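PDB 6NSI: manganese-binding protein from Chlamydia trachomatis, which binds iron and other divalent metal ions, with a preference for ferrous iron, and delivers them to the membrane permease of an ABC transporter for import. Local coordinates for residues Y38-V41 with K42-D46; G60-S64 with A65-K69; R83-K87 with N88-L92; R108-G111 with A112-K115; D210-R213 with V214-I218. One frame throughout, in Å; residues are numbered along the deposited sequence.

Contact 1: Y38-V41 with K42-D46; sequences YEMV and KGDED
Tyr38 holds its ring opposite its own backbone N (chi1 -175°), and Asp44 turns its CG beside the backbone N (chi1 -79°); these torsions bring the phenol hydroxyl and the carboxylate together from opposite directions, OD2 at the edge of the ring. Tyr38 OH donates to Asp44 OD2 at 2.6 Å, on the syn lone pair of that oxygen, with the ring and carboxylate planes 37° apart. The same oxygen accepts a second bond, from Val41 N at 2.9 Å, but this donor sits well above the carboxylate plane, so the two donors come at OD2 from distinct directions and fix the rotation of the acid. A third bond closes the turn: Asp44 N reaches back to Val41 O over 3.0 Å, spanning a type II beta turn in which Gly43, with its positive phi, holds the N-cap position of the helix. Apolar groups flank the polar centre. Val41 CG2 lies 3.3 Å from Asp44 OD2, Met40 CB is 3.8 Å from that oxygen, and Met40 CE bends round to 3.8 Å from Glu45 N. Asp44 OD1 has its own partner in a salt bridge to Arg47, so both carboxylate oxygens are engaged. The turn leads the loop that follows strand 24-27 into helix 44-50, while Met40 packs on Leu67 and His70 of helix 65-71 and Glu45 OE2 bonds to His70 of that same helix.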
loop_
_atom_site.group_PDB
_atom_site.type_symbol
_atom_site.label_atom_id
_atom_site.label_comp_id
_atom_site.label_asym_id
_atom_site.label_seq_id
_atom_site.Cartn_x
_atom_site.Cartn_y
_atom_site.Cartn_z
ATOM N N TYR A 38 -10.742 -9.936 4.230
ATOM C CA TYR A 38 -10.886 -10.116 5.663
ATOM C C TYR A 38 -12.358 -10.158 6.026
ATOM O O TYR A 38 -13.137 -9.297 5.615
ATOM C CB TYR A 38 -10.202 -8.986 6.419
ATOM C CG TYR A 38 -10.210 -9.169 7.920
ATOM C CD1 TYR A 38 -9.317 -10.028 8.535
ATOM C CD2 TYR A 38 -11.111 -8.482 8.720
ATOM C CE1 TYR A 38 -9.307 -10.188 9.899
ATOM C CE2 TYR A 38 -11.112 -8.639 10.087
ATOM C CZ TYR A 38 -10.213 -9.502 10.674
ATOM O OH TYR A 38 -10.202 -9.667 12.043
ATOM N N GLU A 39 -12.744 -11.178 6.774
ATOM C CA GLU A 39 -14.075 -11.240 7.354
ATOM C C GLU A 39 -13.923 -11.073 8.857
ATOM O O GLU A 39 -12.962 -11.576 9.449
ATOM C CB GLU A 39 -14.789 -12.556 7.007
ATOM C CG GLU A 39 -14.954 -12.806 5.497
ATOM C CD GLU A 39 -16.278 -12.268 4.921
ATOM O OE1 GLU A 39 -16.518 -12.451 3.697
ATOM O OE2 GLU A 39 -17.076 -11.667 5.682
ATOM N N MET A 40 -14.843 -10.331 9.465
ATOM C CA MET A 40 -14.704 -10.059 10.887
ATOM C C MET A 40 -14.719 -11.356 11.681
ATOM O O MET A 40 -15.469 -12.287 11.373
ATOM C CB MET A 40 -15.810 -9.123 11.364
ATOM C CG MET A 40 -15.633 -7.707 10.841
ATOM S SD MET A 40 -17.169 -6.793 10.875
ATOM C CE MET A 40 -17.462 -6.783 12.647
ATOM N N VAL A 41 -13.843 -11.419 12.677
ATOM C CA VAL A 41 -13.791 -12.523 13.608
ATOM C C VAL A 41 -14.518 -12.108 14.884
ATOM O O VAL A 41 -14.824 -10.936 15.099
ATOM C CB VAL A 41 -12.330 -12.960 13.899
ATOM C CG1 VAL A 41 -11.621 -13.378 12.590
ATOM C CG2 VAL A 41 -11.565 -11.840 14.582
ATOM N N LYS A 42 -14.812 -13.085 15.739
ATOM C CA LYS A 42 -15.464 -12.778 17.005
ATOM C C LYS A 42 -14.619 -11.798 17.812
ATOM O O LYS A 42 -13.393 -11.927 17.904
ATOM C CB LYS A 42 -15.710 -14.058 17.808
ATOM C CG LYS A 42 -16.585 -13.855 19.042
ATOM C CD LYS A 42 -16.528 -15.063 19.966
ATOM C CE LYS A 42 -17.732 -15.117 20.895
ATOM N NZ LYS A 42 -18.016 -16.513 21.340
ATOM N N GLY A 43 -15.283 -10.803 18.386
ATOM C CA GLY A 43 -14.618 -9.736 19.087
ATOM C C GLY A 43 -14.406 -8.487 18.258
ATOM O O GLY A 43 -14.269 -7.397 18.829
ATOM N N ASP A 44 -14.382 -8.617 16.929
ATOM C CA ASP A 44 -14.188 -7.450 16.073
ATOM C C ASP A 44 -15.345 -6.468 16.222
ATOM O O ASP A 44 -15.134 -5.248 16.265
ATOM C CB ASP A 44 -14.036 -7.878 14.610
ATOM C CG ASP A 44 -12.638 -8.409 14.287
ATOM O OD1 ASP A 44 -11.739 -8.304 15.148
ATOM O OD2 ASP A 44 -12.443 -8.937 13.164
ATOM N N GLU A 45 -16.573 -6.981 16.297
ATOM C CA GLU A 45 -17.734 -6.114 16.502
ATOM C C GLU A 45 -17.598 -5.303 17.785
ATOM O O GLU A 45 -17.964 -4.118 17.830
ATOM C CB GLU A 45 -19.006 -6.963 16.533
ATOM C CG GLU A 45 -20.312 -6.175 16.517
ATOM C CD GLU A 45 -21.528 -7.073 16.347
ATOM O OE1 GLU A 45 -21.745 -7.957 17.209
ATOM O OE2 GLU A 45 -22.260 -6.892 15.349
ATOM N N ASP A 46 -17.075 -5.935 18.843
ATOM C CA ASP A 46 -16.862 -5.247 20.111
ATOM C C ASP A 46 -15.716 -4.250 20.026
ATOM O O ASP A 46 -15.746 -3.218 20.708
ATOM C CB ASP A 46 -16.587 -6.259 21.226
ATOM C CG ASP A 46 -17.699 -7.278 21.380
ATOM O OD1 ASP A 46 -18.893 -6.899 21.275
ATOM O OD2 ASP A 46 -17.373 -8.459 21.615
#

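Contact 2: G60-S64 with A65-K69; sequences GLEHS and ASLRK
The backbone passes from an extended Ser64 straight into helical values at Ala65, and the first helical bond across the junction, Arg68 N to Ser64 O, is 2.9 Å with the donor nearly in line with the carbonyl. Ser64 also uses its side chain: chi1 of 87° puts OG between the backbone N and the carbonyl carbon, from where it turns to the helix and accepts from Leu67 N at 3.3 Å, with an N-H...O angle of 168°. The same OG is hydrogen-bonded to Tyr38 O, so one hydroxyl ties the start of helix 65-71 to the loop that precedes helix 44-50. Leu67 lies over this cap, its CG 3.5 Å from Ser64 OG and its CD1 3.9 Å from Glu62 CB, so its branched end packs against the cap and the Glu62 methylene. The carboxylate of Glu62 leads away to the backbone N atoms of Asn57 and Gly58. Arg68, bent at chi3, runs back along the peptide before the cap: its CD lies 3.0 Å from His63 O, and NH1 comes obliquely to 3.4 Å from His63 CB. Ser66 N is taken by Glu39 OE2, which gives another first-turn amide an acceptor from outside the helix. A serine whose OG accepts from the amide three residues on is the classic N-cap, and here it opens helix 65-71 after the loop following strand 54-56 of the parallel sheet.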
loop_
_atom_site.group_PDB
_atom_site.type_symbol
_atom_site.label_atom_id
_atom_site.label_comp_id
_atom_site.label_asym_id
_atom_site.label_seq_id
_atom_site.Cartn_x
_atom_site.Cartn_y
_atom_site.Cartn_z
ATOM N N GLY A 60 -12.504 0.368 -1.697
ATOM C CA GLY A 60 -12.825 -1.043 -1.800
ATOM C C GLY A 60 -11.978 -1.995 -0.979
ATOM O O GLY A 60 -12.129 -3.212 -1.134
ATOM N N LEU A 61 -11.086 -1.500 -0.115
ATOM C CA LEU A 61 -10.213 -2.415 0.617
ATOM C C LEU A 61 -10.978 -3.195 1.679
ATOM O O LEU A 61 -10.655 -4.360 1.961
ATOM C CB LEU A 61 -9.061 -1.648 1.265
ATOM C CG LEU A 61 -8.003 -2.578 1.864
ATOM C CD1 LEU A 61 -7.364 -3.448 0.765
ATOM C CD2 LEU A 61 -6.962 -1.743 2.607
ATOM N N GLU A 62 -11.963 -2.561 2.303
ATOM C CA GLU A 62 -12.810 -3.202 3.311
ATOM C C GLU A 62 -14.100 -3.714 2.673
ATOM O O GLU A 62 -15.197 -3.394 3.118
ATOM C CB GLU A 62 -13.098 -2.217 4.446
ATOM C CG GLU A 62 -11.850 -1.748 5.222
ATOM C CD GLU A 62 -11.232 -0.446 4.679
ATOM O OE1 GLU A 62 -11.882 0.261 3.866
ATOM O OE2 GLU A 62 -10.082 -0.123 5.061
ATOM N N HIS A 63 -13.994 -4.511 1.609
ATOM C CA HIS A 63 -15.143 -4.807 0.756
ATOM C C HIS A 63 -15.847 -6.119 1.094
ATOM O O HIS A 63 -16.835 -6.462 0.436
ATOM C CB HIS A 63 -14.720 -4.813 -0.720
ATOM C CG HIS A 63 -14.225 -6.140 -1.207
ATOM N ND1 HIS A 63 -15.072 -7.138 -1.649
ATOM C CD2 HIS A 63 -12.968 -6.630 -1.335
ATOM C CE1 HIS A 63 -14.358 -8.188 -2.015
ATOM N NE2 HIS A 63 -13.078 -7.904 -1.836
ATOM N N SER A 64 -15.365 -6.863 2.086
ATOM C CA SER A 64 -16.044 -8.076 2.512
ATOM C C SER A 64 -17.420 -7.755 3.091
ATOM O O SER A 64 -17.650 -6.684 3.659
ATOM C CB SER A 64 -15.202 -8.814 3.545
ATOM O OG SER A 64 -15.469 -8.335 4.855
ATOM N N ALA A 65 -18.347 -8.708 2.927
ATOM C CA ALA A 65 -19.711 -8.530 3.410
ATOM C C ALA A 65 -19.752 -8.284 4.912
ATOM O O ALA A 65 -20.628 -7.563 5.396
ATOM C CB ALA A 65 -20.553 -9.758 3.056
ATOM N N SER A 66 -18.817 -8.881 5.657
ATOM C CA SER A 66 -18.706 -8.644 7.095
ATOM C C SER A 66 -18.459 -7.169 7.401
ATOM O O SER A 66 -19.173 -6.554 8.203
ATOM C CB SER A 66 -17.561 -9.491 7.654
ATOM O OG SER A 66 -17.677 -9.654 9.049
ATOM N N LEU A 67 -17.433 -6.591 6.771
ATOM C CA LEU A 67 -17.039 -5.219 7.076
ATOM C C LEU A 67 -18.053 -4.218 6.535
ATOM O O LEU A 67 -18.325 -3.197 7.180
ATOM C CB LEU A 67 -15.640 -4.942 6.516
ATOM C CG LEU A 67 -14.484 -5.813 7.048
ATOM C CD1 LEU A 67 -13.226 -5.721 6.175
ATOM C CD2 LEU A 67 -14.143 -5.466 8.491
ATOM N N ARG A 68 -18.635 -4.497 5.360
ATOM C CA ARG A 68 -19.628 -3.586 4.795
ATOM C C ARG A 68 -20.842 -3.429 5.709
ATOM O O ARG A 68 -21.392 -2.326 5.817
ATOM C CB ARG A 68 -20.066 -4.063 3.415
ATOM C CG ARG A 68 -19.105 -3.733 2.299
ATOM C CD ARG A 68 -19.233 -4.766 1.194
ATOM N NE ARG A 68 -19.858 -4.223 -0.011
ATOM C CZ ARG A 68 -19.190 -3.614 -0.988
ATOM N NH1 ARG A 68 -17.874 -3.465 -0.895
ATOM N NH2 ARG A 68 -19.836 -3.146 -2.053
ATOM N N LYS A 69 -21.281 -4.515 6.370
ATOM C CA LYS A 69 -22.405 -4.416 7.312
ATOM C C LYS A 69 -22.112 -3.393 8.399
ATOM O O LYS A 69 -22.966 -2.563 8.742
ATOM C CB LYS A 69 -22.705 -5.762 7.982
ATOM C CG LYS A 69 -22.988 -6.940 7.071
ATOM C CD LYS A 69 -23.274 -8.244 7.865
ATOM C CE LYS A 69 -22.323 -8.450 9.065
ATOM N NZ LYS A 69 -21.572 -9.759 9.080
#

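Contact 3: R83-K87 with N88-L92; sequences RLLNK and NCFDL
Leu84 and Leu85 project from the last turn of the helix as two bumps, and the returning chain fits its side chains round them. The Phe90 ring takes both: Leu84 CB meets the ring edge, near its plane, with CE1 3.9 Å away, while Leu85 CD2 comes obliquely to 3.6 Å from the same CE1. The ring is put there by chi1 of 78°, which sets its CG between the backbone N and the carbonyl carbon and brings its far end back to the helix. Farther along, Leu92 CD2 rests 3.8 Å from Leu85 CD1, the two side chains crossing at about a right angle, so Leu85 meets Phe90 with one methyl and Leu92 with the other. On the other flank Cys89 SG fits between Leu84 CD2, at 3.7 Å, and Lys87 CB, at 3.6 Å. This fold-back is set by a Schellman motif with Asn88, of positive phi, as its C-prime residue: Cys89 N bonds to Leu84 O at 3.1 Å, and Asn88 N to Leu85 O at 3.2 Å. Leu84 O also accepts from Lys87 N, the two donors reaching it from opposite faces of the carbonyl plane. Leu84 continues onto helix 107-124. Chemically, the backbone bonds satisfy carbonyls at the helix end and the side-chain contacts across the turn are apolar, whereas the charge of Lys87 is paired outside it, in a salt bridge with Glu116.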
loop_
_atom_site.group_PDB
_atom_site.type_symbol
_atom_site.label_atom_id
_atom_site.label_comp_id
_atom_site.label_asym_id
_atom_site.label_seq_id
_atom_site.Cartn_x
_atom_site.Cartn_y
_atom_site.Cartn_z
ATOM N N ARG A 83 -12.040 10.760 1.591
ATOM C CA ARG A 83 -11.689 12.126 1.962
ATOM C C ARG A 83 -10.580 12.671 1.068
ATOM O O ARG A 83 -10.624 13.832 0.647
ATOM C CB ARG A 83 -11.285 12.176 3.433
ATOM C CG ARG A 83 -12.412 11.764 4.371
ATOM C CD ARG A 83 -12.146 12.198 5.796
ATOM N NE ARG A 83 -13.232 11.785 6.692
ATOM C CZ ARG A 83 -13.465 12.318 7.894
ATOM N NH1 ARG A 83 -12.692 13.289 8.360
ATOM N NH2 ARG A 83 -14.474 11.876 8.635
ATOM N N LEU A 84 -9.590 11.836 0.741
ATOM C CA LEU A 84 -8.551 12.261 -0.188
ATOM C C LEU A 84 -9.125 12.506 -1.580
ATOM O O LEU A 84 -8.726 13.453 -2.270
ATOM C CB LEU A 84 -7.440 11.215 -0.228
ATOM C CG LEU A 84 -6.549 11.181 1.005
ATOM C CD1 LEU A 84 -5.497 10.096 0.841
ATOM C CD2 LEU A 84 -5.904 12.541 1.207
ATOM N N LEU A 85 -10.076 11.673 -2.004
ATOM C CA LEU A 85 -10.712 11.887 -3.298
ATOM C C LEU A 85 -11.581 13.140 -3.288
ATOM O O LEU A 85 -11.690 13.822 -4.315
ATOM C CB LEU A 85 -11.535 10.659 -3.697
ATOM C CG LEU A 85 -10.783 9.533 -4.420
ATOM C CD1 LEU A 85 -11.748 8.468 -4.931
ATOM C CD2 LEU A 85 -9.923 10.076 -5.565
ATOM N N ASN A 86 -12.175 13.471 -2.136
ATOM C CA ASN A 86 -13.011 14.660 -2.000
ATOM C C ASN A 86 -12.239 15.951 -2.269
ATOM O O ASN A 86 -12.855 17.020 -2.368
ATOM C CB ASN A 86 -13.627 14.715 -0.587
ATOM C CG ASN A 86 -14.841 13.788 -0.415
ATOM O OD1 ASN A 86 -15.169 12.980 -1.291
ATOM N ND2 ASN A 86 -15.512 13.910 0.733
ATOM N N LYS A 87 -10.911 15.881 -2.388
ATOM C CA LYS A 87 -10.081 17.061 -2.583
ATOM C C LYS A 87 -9.147 16.928 -3.781
ATOM O O LYS A 87 -8.213 17.731 -3.909
ATOM C CB LYS A 87 -9.264 17.354 -1.316
ATOM C CG LYS A 87 -10.099 17.459 -0.044
ATOM C CD LYS A 87 -9.292 17.106 1.194
ATOM C CE LYS A 87 -8.976 18.343 2.024
ATOM N NZ LYS A 87 -9.081 18.062 3.484
ATOM N N ASN A 88 -9.384 15.955 -4.667
ATOM C CA ASN A 88 -8.456 15.609 -5.742
ATOM C C ASN A 88 -7.011 15.651 -5.242
ATOM O O ASN A 88 -6.112 16.135 -5.941
ATOM C CB ASN A 88 -8.657 16.532 -6.957
ATOM C CG ASN A 88 -8.465 15.799 -8.299
ATOM O OD1 ASN A 88 -8.289 14.579 -8.351
ATOM N ND2 ASN A 88 -8.512 16.553 -9.385
ATOM N N CYS A 89 -6.791 15.171 -4.011
ATOM C CA CYS A 89 -5.435 15.019 -3.499
ATOM C C CYS A 89 -4.623 14.073 -4.370
ATOM O O CYS A 89 -3.394 14.199 -4.452
ATOM C CB CYS A 89 -5.462 14.505 -2.054
ATOM S SG CYS A 89 -6.091 15.685 -0.818
ATOM N N PHE A 90 -5.286 13.120 -5.020
ATOM C CA PHE A 90 -4.610 12.200 -5.917
ATOM C C PHE A 90 -5.574 11.787 -7.017
ATOM O O PHE A 90 -6.783 12.029 -6.947
ATOM C CB PHE A 90 -4.068 10.970 -5.170
ATOM C CG PHE A 90 -5.116 9.935 -4.841
ATOM C CD1 PHE A 90 -6.061 10.172 -3.862
ATOM C CD2 PHE A 90 -5.135 8.713 -5.502
ATOM C CE1 PHE A 90 -7.023 9.228 -3.554
ATOM C CE2 PHE A 90 -6.091 7.752 -5.198
ATOM C CZ PHE A 90 -7.036 8.008 -4.219
ATOM N N ASP A 91 -5.018 11.165 -8.046
ATOM C CA ASP A 91 -5.796 10.605 -9.140
ATOM C C ASP A 91 -5.960 9.113 -8.880
ATOM O O ASP A 91 -4.969 8.379 -8.844
ATOM C CB ASP A 91 -5.109 10.855 -10.484
ATOM C CG ASP A 91 -5.037 12.342 -10.843
ATOM O OD1 ASP A 91 -5.930 13.114 -10.412
ATOM O OD2 ASP A 91 -4.085 12.735 -11.553
ATOM N N LEU A 92 -7.204 8.684 -8.680
ATOM C CA LEU A 92 -7.514 7.278 -8.451
ATOM C C LEU A 92 -7.081 6.412 -9.627
ATOM O O LEU A 92 -7.338 6.744 -10.785
ATOM C CB LEU A 92 -9.018 7.116 -8.228
ATOM C CG LEU A 92 -9.563 5.760 -7.793
ATOM C CD1 LEU A 92 -8.908 5.341 -6.499
ATOM C CD2 LEU A 92 -11.078 5.838 -7.619
#

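Contact 4: R108-G111 with A112-K115; sequences RVWG and AAVK
Trp110 and Ala113 form a CH-pi contact within alpha-helix 107-124, between residues three apart. The indole CG lies roughly opposite the backbone N (chi1 -153°), and chi2 of -124° lays the ring so that one face meets the alanine methyl. Ala113 CB stands 4.0 Å from the centroid of the six-membered ring, 29° off the ring normal, toward the rim. Val114, with CG1 opposite its backbone N, directs CG2 obliquely to the indole, 4.4 Å from CD1. Four backbone bonds run through the segment; the one from Val114 N to Trp110 O, at 2.7 Å, is the shortest of them. Elsewhere the indole NE1 bonds to Met10 O and its ring meets that of Tyr266, so the tryptophan joins this helix to helix 9-19 and to the start of helix 266-280, while Ala112 and Ala113 take Leu84 of helix 80-85 on another side. The nearest approach between the indole and the methyl is from CE3 to Ala113 CB, at 3.6 Å.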
loop_
_atom_site.group_PDB
_atom_site.type_symbol
_atom_site.label_atom_id
_atom_site.label_comp_id
_atom_site.label_asym_id
_atom_site.label_seq_id
_atom_site.Cartn_x
_atom_site.Cartn_y
_atom_site.Cartn_z
ATOM N N ARG A 108 3.794 10.310 -0.882
ATOM C CA ARG A 108 3.141 11.618 -0.919
ATOM C C ARG A 108 1.643 11.485 -0.689
ATOM O O ARG A 108 1.043 12.276 0.055
ATOM C CB ARG A 108 3.410 12.316 -2.247
ATOM C CG ARG A 108 2.740 13.681 -2.349
ATOM C CD ARG A 108 2.539 14.090 -3.799
ATOM N NE ARG A 108 1.373 13.440 -4.398
ATOM C CZ ARG A 108 0.110 13.787 -4.158
ATOM N NH1 ARG A 108 -0.161 14.788 -3.322
ATOM N NH2 ARG A 108 -0.881 13.129 -4.755
ATOM N N VAL A 109 1.017 10.488 -1.319
ATOM C CA VAL A 109 -0.410 10.269 -1.110
ATOM C C VAL A 109 -0.673 9.856 0.339
ATOM O O VAL A 109 -1.571 10.393 0.993
ATOM C CB VAL A 109 -0.944 9.237 -2.130
ATOM C CG1 VAL A 109 -2.445 8.975 -1.935
ATOM C CG2 VAL A 109 -0.679 9.717 -3.567
ATOM N N TRP A 110 0.129 8.929 0.880
ATOM C CA TRP A 110 -0.101 8.499 2.257
ATOM C C TRP A 110 0.170 9.629 3.246
ATOM O O TRP A 110 -0.439 9.672 4.321
ATOM C CB TRP A 110 0.752 7.274 2.588
ATOM C CG TRP A 110 0.130 6.406 3.669
ATOM C CD1 TRP A 110 0.708 6.029 4.850
ATOM C CD2 TRP A 110 -1.180 5.807 3.657
ATOM N NE1 TRP A 110 -0.154 5.235 5.575
ATOM C CE2 TRP A 110 -1.316 5.076 4.863
ATOM C CE3 TRP A 110 -2.243 5.805 2.742
ATOM C CZ2 TRP A 110 -2.476 4.372 5.185
ATOM C CZ3 TRP A 110 -3.401 5.091 3.068
ATOM C CH2 TRP A 110 -3.502 4.391 4.275
ATOM N N GLY A 111 1.070 10.548 2.911
ATOM C CA GLY A 111 1.206 11.751 3.720
ATOM C C GLY A 111 -0.079 12.552 3.761
ATOM O O GLY A 111 -0.517 12.999 4.826
ATOM N N ALA A 112 -0.705 12.746 2.595
ATOM C CA ALA A 112 -2.023 13.373 2.561
ATOM C C ALA A 112 -3.037 12.578 3.380
ATOM O O ALA A 112 -3.847 13.159 4.111
ATOM C CB ALA A 112 -2.497 13.519 1.117
ATOM N N ALA A 113 -3.005 11.242 3.267
ATOM C CA ALA A 113 -3.848 10.398 4.110
ATOM C C ALA A 113 -3.602 10.683 5.587
ATOM O O ALA A 113 -4.544 10.820 6.375
ATOM C CB ALA A 113 -3.581 8.921 3.799
ATOM N N VAL A 114 -2.333 10.766 5.985
ATOM C CA VAL A 114 -2.027 11.059 7.379
ATOM C C VAL A 114 -2.541 12.442 7.768
ATOM O O VAL A 114 -2.992 12.646 8.907
ATOM C CB VAL A 114 -0.518 10.896 7.621
ATOM C CG1 VAL A 114 -0.125 11.443 8.973
ATOM C CG2 VAL A 114 -0.142 9.415 7.509
ATOM N N LYS A 115 -2.559 13.370 6.815
ATOM C CA LYS A 115 -3.098 14.722 7.091
ATOM C C LYS A 115 -4.567 14.584 7.475
ATOM O O LYS A 115 -4.983 15.266 8.384
ATOM C CB LYS A 115 -2.927 15.657 5.894
ATOM C CG LYS A 115 -2.556 17.083 6.266
ATOM C CD LYS A 115 -2.251 17.956 5.085
ATOM C CE LYS A 115 -1.259 17.308 4.149
ATOM N NZ LYS A 115 0.095 17.235 4.740
#

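Contact 5: D210-R213 with V214-I218; sequences DIMR and VVEYI
Glu216 N bonds to Met212 O at 2.9 Å, and Val215 N to Ile211 O at the same length, as in a regular alpha-helix. Beside the first of these bonds Met212 SD lies 3.2 Å from Glu216 OE1, where the bent methionine chain crosses the glutamate. Within 210-213, Asp210 OD1 and Arg213 NH2 make a salt bridge of 2.9 Å, a nearly straight bond (N-H...O angle 171°) linking residues three apart on one face of the helix. The oxygen lies almost in the guanidinium plane, whereas NH2 meets the carboxylate on its anti side, out of that plane. The bend of Arg213 at chi3 (52°) turns its guanidinium back toward the earlier turn to make this bond. Both groups have further partners: Asp210 OD2 accepts from Ser207 N, and Arg213 NH1 bonds to Ser196 O, so the pair is tied at both ends. The apolar contact is that of Ile211 CG2 with Val215 CG2, at 4.2 Å; separately, the methyl Val214 CG2 approaches the carbonyl oxygen Asp210 O to 3.3 Å. Ile211, Val214 and Val215 all pack on Ile240 of helix 235-242, and Tyr217 OH reaches Ser192 O. The chemistry is therefore divided round helix 208-221: valine and isoleucine side chains face helix 235-242, while the ion pair braces one turn of the helix, and the arginine's bond to Ser196 O links it to the loop after strand 194-195, with mutual neutralisation probably stabilising both charges.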
loop_
_atom_site.group_PDB
_atom_site.type_symbol
_atom_site.label_atom_id
_atom_site.label_comp_id
_atom_site.label_asym_id
_atom_site.label_seq_id
_atom_site.Cartn_x
_atom_site.Cartn_y
_atom_site.Cartn_z
ATOM N N ASP A 210 -2.685 -15.518 -17.752
ATOM C CA ASP A 210 -1.974 -14.568 -16.894
ATOM C C ASP A 210 -0.503 -14.927 -16.769
ATOM O O ASP A 210 0.355 -14.034 -16.730
ATOM C CB ASP A 210 -2.583 -14.545 -15.498
ATOM C CG ASP A 210 -4.020 -14.093 -15.493
ATOM O OD1 ASP A 210 -4.311 -13.002 -16.027
ATOM O OD2 ASP A 210 -4.853 -14.835 -14.937
ATOM N N ILE A 211 -0.203 -16.225 -16.622
ATOM C CA ILE A 211 1.186 -16.672 -16.645
ATOM C C ILE A 211 1.833 -16.223 -17.940
ATOM O O ILE A 211 2.899 -15.595 -17.940
ATOM C CB ILE A 211 1.278 -18.205 -16.486
ATOM C CG1 ILE A 211 0.780 -18.649 -15.114
ATOM C CG2 ILE A 211 2.716 -18.686 -16.709
ATOM C CD1 ILE A 211 1.202 -17.756 -13.979
ATOM N N MET A 212 1.160 -16.499 -19.061
ATOM C CA MET A 212 1.730 -16.213 -20.371
ATOM C C MET A 212 1.933 -14.723 -20.563
ATOM O O MET A 212 2.972 -14.290 -21.080
ATOM C CB MET A 212 0.827 -16.761 -21.468
ATOM C CG MET A 212 1.398 -16.496 -22.875
ATOM S SD MET A 212 0.676 -15.025 -23.670
ATOM C CE MET A 212 -1.080 -15.485 -23.623
ATOM N N ARG A 213 0.936 -13.929 -20.169
ATOM C CA ARG A 213 1.040 -12.476 -20.229
ATOM C C ARG A 213 2.315 -11.980 -19.539
ATOM O O ARG A 213 3.090 -11.207 -20.117
ATOM C CB ARG A 213 -0.213 -11.879 -19.586
ATOM C CG ARG A 213 -0.274 -10.381 -19.527
ATOM C CD ARG A 213 -1.693 -9.953 -19.145
ATOM N NE ARG A 213 -2.183 -10.627 -17.931
ATOM C CZ ARG A 213 -1.891 -10.238 -16.687
ATOM N NH1 ARG A 213 -1.090 -9.200 -16.480
ATOM N NH2 ARG A 213 -2.375 -10.896 -15.641
ATOM N N VAL A 214 2.573 -12.455 -18.316
ATOM C CA VAL A 214 3.741 -11.979 -17.564
ATOM C C VAL A 214 5.041 -12.519 -18.169
ATOM O O VAL A 214 6.063 -11.808 -18.228
ATOM C CB VAL A 214 3.595 -12.341 -16.071
ATOM C CG1 VAL A 214 4.797 -11.846 -15.265
ATOM C CG2 VAL A 214 2.335 -11.739 -15.510
ATOM N N VAL A 215 5.025 -13.769 -18.651
ATOM C CA VAL A 215 6.212 -14.338 -19.301
ATOM C C VAL A 215 6.604 -13.520 -20.535
ATOM O O VAL A 215 7.783 -13.200 -20.748
ATOM C CB VAL A 215 5.961 -15.822 -19.645
ATOM C CG1 VAL A 215 6.992 -16.351 -20.655
ATOM C CG2 VAL A 215 5.974 -16.662 -18.368
ATOM N N GLU A 216 5.624 -13.160 -21.365
ATOM C CA GLU A 216 5.940 -12.370 -22.554
ATOM C C GLU A 216 6.417 -10.968 -22.178
ATOM O O GLU A 216 7.323 -10.413 -22.822
ATOM C CB GLU A 216 4.722 -12.309 -23.474
ATOM C CG GLU A 216 4.328 -13.671 -24.070
ATOM C CD GLU A 216 3.320 -13.554 -25.210
ATOM O OE1 GLU A 216 2.399 -12.713 -25.135
ATOM O OE2 GLU A 216 3.438 -14.312 -26.182
ATOM N N TYR A 217 5.818 -10.378 -21.142
ATOM C CA TYR A 217 6.296 -9.090 -20.640
ATOM C C TYR A 217 7.740 -9.185 -20.172
ATOM O O TYR A 217 8.550 -8.296 -20.458
ATOM C CB TYR A 217 5.392 -8.621 -19.504
ATOM C CG TYR A 217 5.754 -7.319 -18.806
ATOM C CD1 TYR A 217 6.707 -7.294 -17.788
ATOM C CD2 TYR A 217 5.078 -6.138 -19.099
ATOM C CE1 TYR A 217 7.003 -6.105 -17.091
ATOM C CE2 TYR A 217 5.373 -4.935 -18.414
ATOM C CZ TYR A 217 6.336 -4.936 -17.415
ATOM O OH TYR A 217 6.638 -3.769 -16.704
ATOM N N ILE A 218 8.076 -10.246 -19.431
ATOM C CA ILE A 218 9.446 -10.413 -18.939
ATOM C C ILE A 218 10.424 -10.485 -20.110
ATOM O O ILE A 218 11.479 -9.842 -20.105
ATOM C CB ILE A 218 9.533 -11.664 -18.041
ATOM C CG1 ILE A 218 9.029 -11.364 -16.635
ATOM C CG2 ILE A 218 10.954 -12.238 -18.004
ATOM C CD1 ILE A 218 8.790 -12.639 -15.840
#

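All five contacts are local but differ with their place in the fold. Contacts 1 and 2 touch each other: the turn at 38-46 lies against the start of helix 65-71, and both are helix beginnings held by polar bonds, from a carboxylate in contact 1 and a capping serine in contact 2. Contact 1 is at the surface, contact 2 partly buried. Contacts 3 and 4 also touch; there a helix end and a helix middle share mainly apolar chemistry. The centre of contact 4 lies about 12 Å from the centre of the chain, the shortest such distance of the five. Contact 5 stands apart, about 17 Å or more between nearest atoms, and adds an ion pair.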